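PDB 2E47: time interval measuring enzyme TIME from Bombyx mori, which probably destroys superoxide radicals, converting them to hydrogen peroxide and oxygen, as a copper- and zinc-binding member of the Cu-Zn superoxide dismutase family. Local coordinates for residues V81-G89 with L103-H114. Residues are numbered along the deposited sequence; the frame is centred on the assembly and turned at random.
With ZN (zinc ion), chain F.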
ATOM      1  N   VAL A  81      15.218 -22.548   6.584  1.00 30.29           N
ATOM      2  CA  VAL A  81      15.700 -22.132   5.273  1.00 30.08           C
ATOM      3  C   VAL A  81      14.688 -22.395   4.185  1.00 30.10           C
ATOM      4  O   VAL A  81      14.543 -21.551   3.295  1.00 31.13           O
ATOM      5  CB  VAL A  81      17.009 -22.908   4.889  1.00 32.14           C
ATOM      6  CG1 VAL A  81      17.320 -22.738   3.383  1.00 30.63           C
ATOM      7  CG2 VAL A  81      18.174 -22.446   5.817  1.00 30.51           C
ATOM      8  N   ASN A  82      13.993 -23.539   4.231  1.00 28.71           N
ATOM      9  CA  ASN A  82      12.984 -23.842   3.221  1.00 27.54           C
ATOM     10  C   ASN A  82      11.668 -23.224   3.719  1.00 26.26           C
ATOM     11  O   ASN A  82      10.863 -23.885   4.374  1.00 26.45           O
ATOM     12  CB  ASN A  82      12.845 -25.371   2.968  1.00 27.62           C
ATOM     13  CG  ASN A  82      11.814 -25.733   1.819  1.00 30.74           C
ATOM     14  OD1 ASN A  82      11.329 -26.916   1.670  1.00 32.76           O
ATOM     15  ND2 ASN A  82      11.503 -24.754   1.010  1.00 27.94           N
ATOM     16  N   ARG A  83      11.437 -21.971   3.360  1.00 25.01           N
ATOM     17  CA  ARG A  83      10.268 -21.185   3.778  1.00 23.78           C
ATOM     18  C   ARG A  83      10.107 -20.225   2.626  1.00 23.76           C
ATOM     19  O   ARG A  83      11.060 -19.959   1.843  1.00 24.78           O
ATOM     20  CB  ARG A  83      10.546 -20.368   5.088  1.00 24.26           C
ATOM     21  CG  ARG A  83      11.827 -19.462   5.080  1.00 23.04           C
ATOM     22  CD  ARG A  83      11.927 -18.404   6.247  1.00 23.13           C
ATOM     23  NE  ARG A  83      11.083 -17.232   5.981  1.00 23.23           N
ATOM     24  CZ  ARG A  83      11.056 -16.113   6.745  1.00 25.74           C
ATOM     25  NH1 ARG A  83      10.322 -15.066   6.392  1.00 23.34           N
ATOM     26  NH2 ARG A  83      11.777 -16.024   7.842  1.00 22.64           N
ATOM     27  N   HIS A  84       8.920 -19.672   2.511  1.00 22.72           N
ATOM     28  CA  HIS A  84       8.692 -18.489   1.643  1.00 22.61           C
ATOM     29  C   HIS A  84       9.299 -17.261   2.306  1.00 22.16           C
ATOM     30  O   HIS A  84       9.375 -17.232   3.484  1.00 23.20           O
ATOM     31  CB  HIS A  84       7.196 -18.284   1.457  1.00 22.38           C
ATOM     32  CG  HIS A  84       6.488 -19.474   0.870  1.00 26.50           C
ATOM     33  ND1 HIS A  84       5.233 -19.890   1.291  1.00 23.84           N
ATOM     34  CD2 HIS A  84       6.853 -20.322  -0.134  1.00 25.96           C
ATOM     35  CE1 HIS A  84       4.849 -20.921   0.557  1.00 25.54           C
ATOM     36  NE2 HIS A  84       5.823 -21.220  -0.295  1.00 28.02           N
ATOM     37  N   VAL A  85       9.684 -16.220   1.554  1.00 22.39           N
ATOM     38  CA  VAL A  85      10.171 -14.984   2.154  1.00 21.74           C
ATOM     39  C   VAL A  85       9.044 -14.378   3.035  1.00 21.83           C
ATOM     40  O   VAL A  85       9.319 -13.804   4.094  1.00 22.86           O
ATOM     41  CB  VAL A  85      10.675 -14.004   1.044  1.00 22.59           C
ATOM     42  CG1 VAL A  85      10.873 -12.514   1.571  1.00 22.20           C
ATOM     43  CG2 VAL A  85      12.008 -14.523   0.507  1.00 19.36           C
ATOM     44  N   GLY A  86       7.785 -14.561   2.617  1.00 20.99           N
ATOM     45  CA  GLY A  86       6.658 -14.018   3.341  1.00 22.34           C
ATOM     46  C   GLY A  86       6.155 -14.749   4.580  1.00 21.40           C
ATOM     47  O   GLY A  86       5.154 -14.337   5.156  1.00 19.91           O
ATOM     48  N   ASP A  87       6.798 -15.847   4.973  1.00 21.40           N
ATOM     49  CA  ASP A  87       6.326 -16.674   6.072  1.00 21.91           C
ATOM     50  C   ASP A  87       6.804 -16.018   7.340  1.00 22.92           C
ATOM     51  O   ASP A  87       7.887 -16.348   7.800  1.00 24.56           O
ATOM     52  CB  ASP A  87       6.966 -18.072   5.980  1.00 20.28           C
ATOM     53  CG  ASP A  87       6.382 -18.916   4.824  1.00 23.58           C
ATOM     54  OD1 ASP A  87       5.396 -18.496   4.239  1.00 20.11           O
ATOM     55  OD2 ASP A  87       6.899 -19.992   4.510  1.00 22.48           O
ATOM     56  N   LEU A  88       6.054 -15.098   7.913  1.00 23.25           N
ATOM     57  CA  LEU A  88       6.495 -14.456   9.178  1.00 24.07           C
ATOM     58  C   LEU A  88       6.056 -15.282  10.343  1.00 25.09           C
ATOM     59  O   LEU A  88       6.446 -14.975  11.457  1.00 28.70           O
ATOM     60  CB  LEU A  88       5.956 -13.023   9.361  1.00 22.64           C
ATOM     61  CG  LEU A  88       6.360 -12.037   8.250  1.00 26.35           C
ATOM     62  CD1 LEU A  88       5.441 -10.794   8.216  1.00 28.77           C
ATOM     63  CD2 LEU A  88       7.834 -11.624   8.352  1.00 29.72           C
ATOM     64  N   GLY A  89       5.225 -16.299  10.142  1.00 23.41           N
ATOM     65  CA  GLY A  89       4.831 -17.119  11.276  1.00 22.06           C
ATOM     66  C   GLY A  89       3.394 -16.866  11.759  1.00 22.00           C
ATOM     67  O   GLY A  89       2.517 -16.666  10.928  1.00 22.42           O
ATOM     68  N   LEU A 103       9.276  -8.878  16.364  1.00 29.96           N
ATOM     69  CA  LEU A 103      10.133  -9.929  15.853  1.00 28.87           C
ATOM     70  C   LEU A 103      11.097  -9.367  14.861  1.00 28.17           C
ATOM     71  O   LEU A 103      10.885  -8.280  14.292  1.00 26.01           O
ATOM     72  CB  LEU A 103       9.332 -11.055  15.221  1.00 27.52           C
ATOM     73  CG  LEU A 103       8.546 -10.671  13.954  1.00 31.00           C
ATOM     74  CD1 LEU A 103       9.303 -10.681  12.603  1.00 27.12           C
ATOM     75  CD2 LEU A 103       7.328 -11.573  13.815  1.00 34.17           C
ATOM     76  N   VAL A 104      12.180 -10.097  14.691  1.00 26.12           N
ATOM     77  CA  VAL A 104      13.162  -9.739  13.719  1.00 28.81           C
ATOM     78  C   VAL A 104      13.130 -10.842  12.667  1.00 28.95           C
ATOM     79  O   VAL A 104      13.120 -12.001  13.030  1.00 28.28           O
ATOM     80  CB  VAL A 104      14.527  -9.631  14.370  1.00 28.07           C
ATOM     81  CG1 VAL A 104      15.599  -9.445  13.325  1.00 29.30           C
ATOM     82  CG2 VAL A 104      14.499  -8.430  15.389  1.00 33.14           C
ATOM     83  N   ASP A 105      13.095 -10.480  11.384  1.00 30.02           N
ATOM     84  CA  ASP A 105      13.052 -11.459  10.310  1.00 31.70           C
ATOM     85  C   ASP A 105      14.266 -11.282   9.380  1.00 32.09           C
ATOM     86  O   ASP A 105      14.613 -10.178   8.988  1.00 31.52           O
ATOM     87  CB  ASP A 105      11.767 -11.331   9.507  1.00 31.34           C
ATOM     88  CG  ASP A 105      11.527 -12.542   8.569  1.00 36.13           C
ATOM     89  OD1 ASP A 105      11.901 -12.467   7.374  1.00 37.86           O
ATOM     90  OD2 ASP A 105      10.973 -13.595   9.023  1.00 39.00           O
ATOM     91  N   ASP A 106      14.908 -12.379   9.006  1.00 34.56           N
ATOM     92  CA  ASP A 106      16.105 -12.281   8.132  1.00 36.19           C
ATOM     93  C   ASP A 106      15.842 -12.644   6.674  1.00 35.09           C
ATOM     94  O   ASP A 106      16.795 -12.749   5.920  1.00 36.82           O
ATOM     95  CB  ASP A 106      17.260 -13.151   8.668  1.00 38.40           C
ATOM     96  CG  ASP A 106      16.829 -14.605   8.927  1.00 42.92           C
ATOM     97  OD1 ASP A 106      15.617 -14.906   8.742  1.00 47.08           O
ATOM     98  OD2 ASP A 106      17.693 -15.447   9.298  1.00 51.85           O
ATOM     99  N   GLN A 107      14.588 -12.812   6.252  1.00 33.25           N
ATOM    100  CA  GLN A 107      14.321 -13.045   4.826  1.00 31.44           C
ATOM    101  C   GLN A 107      13.742 -11.807   4.088  1.00 29.51           C
ATOM    102  O   GLN A 107      14.162 -11.487   2.972  1.00 28.81           O
ATOM    103  CB  GLN A 107      13.348 -14.236   4.684  1.00 32.75           C
ATOM    104  CG  GLN A 107      13.806 -15.380   3.836  1.00 40.01           C
ATOM    105  CD  GLN A 107      15.118 -15.855   4.328  1.00 48.58           C
ATOM    106  OE1 GLN A 107      15.247 -16.208   5.490  1.00 53.50           O
ATOM    107  NE2 GLN A 107      16.131 -15.780   3.485  1.00 51.76           N
ATOM    108  N   ILE A 108      12.754 -11.139   4.689  1.00 25.60           N
ATOM    109  CA  ILE A 108      12.178  -9.953   4.102  1.00 23.33           C
ATOM    110  C   ILE A 108      13.188  -8.782   4.062  1.00 24.19           C
ATOM    111  O   ILE A 108      14.085  -8.689   4.896  1.00 24.62           O
ATOM    112  CB  ILE A 108      10.873  -9.506   4.850  1.00 22.62           C
ATOM    113  CG1 ILE A 108      11.129  -9.222   6.335  1.00 21.18           C
ATOM    114  CG2 ILE A 108       9.724 -10.590   4.705  1.00 20.91           C
ATOM    115  CD1 ILE A 108       9.892  -8.577   7.123  1.00 20.99           C
ATOM    116  N   SER A 109      12.962  -7.862   3.155  1.00 24.09           N
ATOM    117  CA  SER A 109      13.757  -6.680   3.056  1.00 26.65           C
ATOM    118  C   SER A 109      12.813  -5.533   2.595  1.00 27.75           C
ATOM    119  O   SER A 109      11.682  -5.748   2.102  1.00 25.61           O
ATOM    120  CB  SER A 109      14.852  -6.882   2.000  1.00 27.83           C
ATOM    121  OG  SER A 109      15.769  -5.789   1.976  1.00 32.19           O
ATOM    122  N   LEU A 110      13.317  -4.323   2.742  1.00 29.10           N
ATOM    123  CA  LEU A 110      12.625  -3.124   2.335  1.00 31.32           C
ATOM    124  C   LEU A 110      12.932  -2.761   0.881  1.00 33.57           C
ATOM    125  O   LEU A 110      12.211  -1.980   0.272  1.00 34.31           O
ATOM    126  CB  LEU A 110      12.967  -1.999   3.297  1.00 30.48           C
ATOM    127  CG  LEU A 110      12.360  -2.185   4.710  1.00 29.44           C
ATOM    128  CD1 LEU A 110      12.327  -0.819   5.312  1.00 29.11           C
ATOM    129  CD2 LEU A 110      10.989  -2.815   4.768  1.00 27.79           C
ATOM    130  N   SER A 111      13.957  -3.393   0.305  1.00 34.26           N
ATOM    131  CA  SER A 111      14.278  -3.234  -1.125  1.00 35.02           C
ATOM    132  C   SER A 111      14.920  -4.516  -1.689  1.00 35.10           C
ATOM    133  O   SER A 111      15.093  -5.498  -0.974  1.00 34.72           O
ATOM    134  CB  SER A 111      15.194  -2.013  -1.359  1.00 35.09           C
ATOM    135  OG  SER A 111      16.442  -2.182  -0.710  1.00 36.17           O
ATOM    136  N   GLY A 112      15.222  -4.521  -2.977  1.00 35.53           N
ATOM    137  CA  GLY A 112      15.854  -5.694  -3.597  1.00 35.63           C
ATOM    138  C   GLY A 112      14.816  -6.717  -3.983  1.00 35.63           C
ATOM    139  O   GLY A 112      13.605  -6.443  -3.943  1.00 36.80           O
ATOM    140  N   PRO A 113      15.263  -7.913  -4.367  1.00 35.40           N
ATOM    141  CA  PRO A 113      14.239  -8.860  -4.774  1.00 34.28           C
ATOM    142  C   PRO A 113      13.447  -9.487  -3.595  1.00 32.04           C
ATOM    143  O   PRO A 113      12.432 -10.071  -3.861  1.00 33.09           O
ATOM    144  CB  PRO A 113      15.026  -9.937  -5.547  1.00 35.50           C
ATOM    145  CG  PRO A 113      16.395  -9.896  -4.938  1.00 35.88           C
ATOM    146  CD  PRO A 113      16.631  -8.451  -4.504  1.00 35.96           C
ATOM    147  N   HIS A 114      13.869  -9.354  -2.338  1.00 29.38           N
ATOM    148  CA  HIS A 114      13.014  -9.748  -1.214  1.00 27.05           C
ATOM    149  C   HIS A 114      12.217  -8.567  -0.663  1.00 26.84           C
ATOM    150  O   HIS A 114      11.704  -8.613   0.480  1.00 26.91           O
ATOM    151  CB  HIS A 114      13.861 -10.306  -0.104  1.00 27.53           C
ATOM    152  CG  HIS A 114      14.465 -11.631  -0.405  1.00 29.99           C
ATOM    153  ND1 HIS A 114      15.056 -12.410   0.571  1.00 34.40           N
ATOM    154  CD2 HIS A 114      14.568 -12.330  -1.568  1.00 31.75           C
ATOM    155  CE1 HIS A 114      15.497 -13.535   0.022  1.00 35.89           C
ATOM    156  NE2 HIS A 114      15.211 -13.509  -1.274  1.00 34.36           N
TER
HETATM  157 ZN    ZN F 172       4.104 -19.577   3.018  1.00 24.30          ZN
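In this Cu-Zn superoxide dismutase fold, a salt bridge from Arg83 to Asp105 ties the end of the zinc loop to the turn that leaves strand 98-105. The guanidinium meets the carboxylate end-on. Arg83 NH2 lies 2.8 Å from Asp105 OD2, and NH1 also donates to OD2; the two planes are 65° apart. Asp105 OD1 accepts hydrogen bonds from the backbone N of Gln107, an Asx turn, and from that of Ile108, which comes nearly along the C-O axis. Arg83 is also bonded to its own segment. Arg83 NE points almost straight at His84 O (3.0 Å, 176°), and NH1 gives a further bond to Val85 O. Gln107 CB lies over the centre of one guanidinium face. Cut back to alanine, Arg83 would probably leave the buried Asp105 carboxylate without its counter-charge and take the side-chain bonds from His84 O and Val85 O. The His84-Asp87 turn carries two zinc ligands, His84 ND1 and Asp87 OD1, each 2.1 Å from the zinc; His67 and His75 complete the site. Beside the salt bridge, Leu88 CD2 packs on Ile108 CD1, at 3.9 Å. Val85 packs against both Ile108, through CG1, and His114. Its chi1 of 165° puts CG2 anti to the carbonyl carbon. Val85 CG2 makes a CH-pi contact over the His114 ring, 3.6 Å from the centroid. The ring is held by Glu71 at NE2 and by Gln107 O, 2.7 Å from His114 ND1.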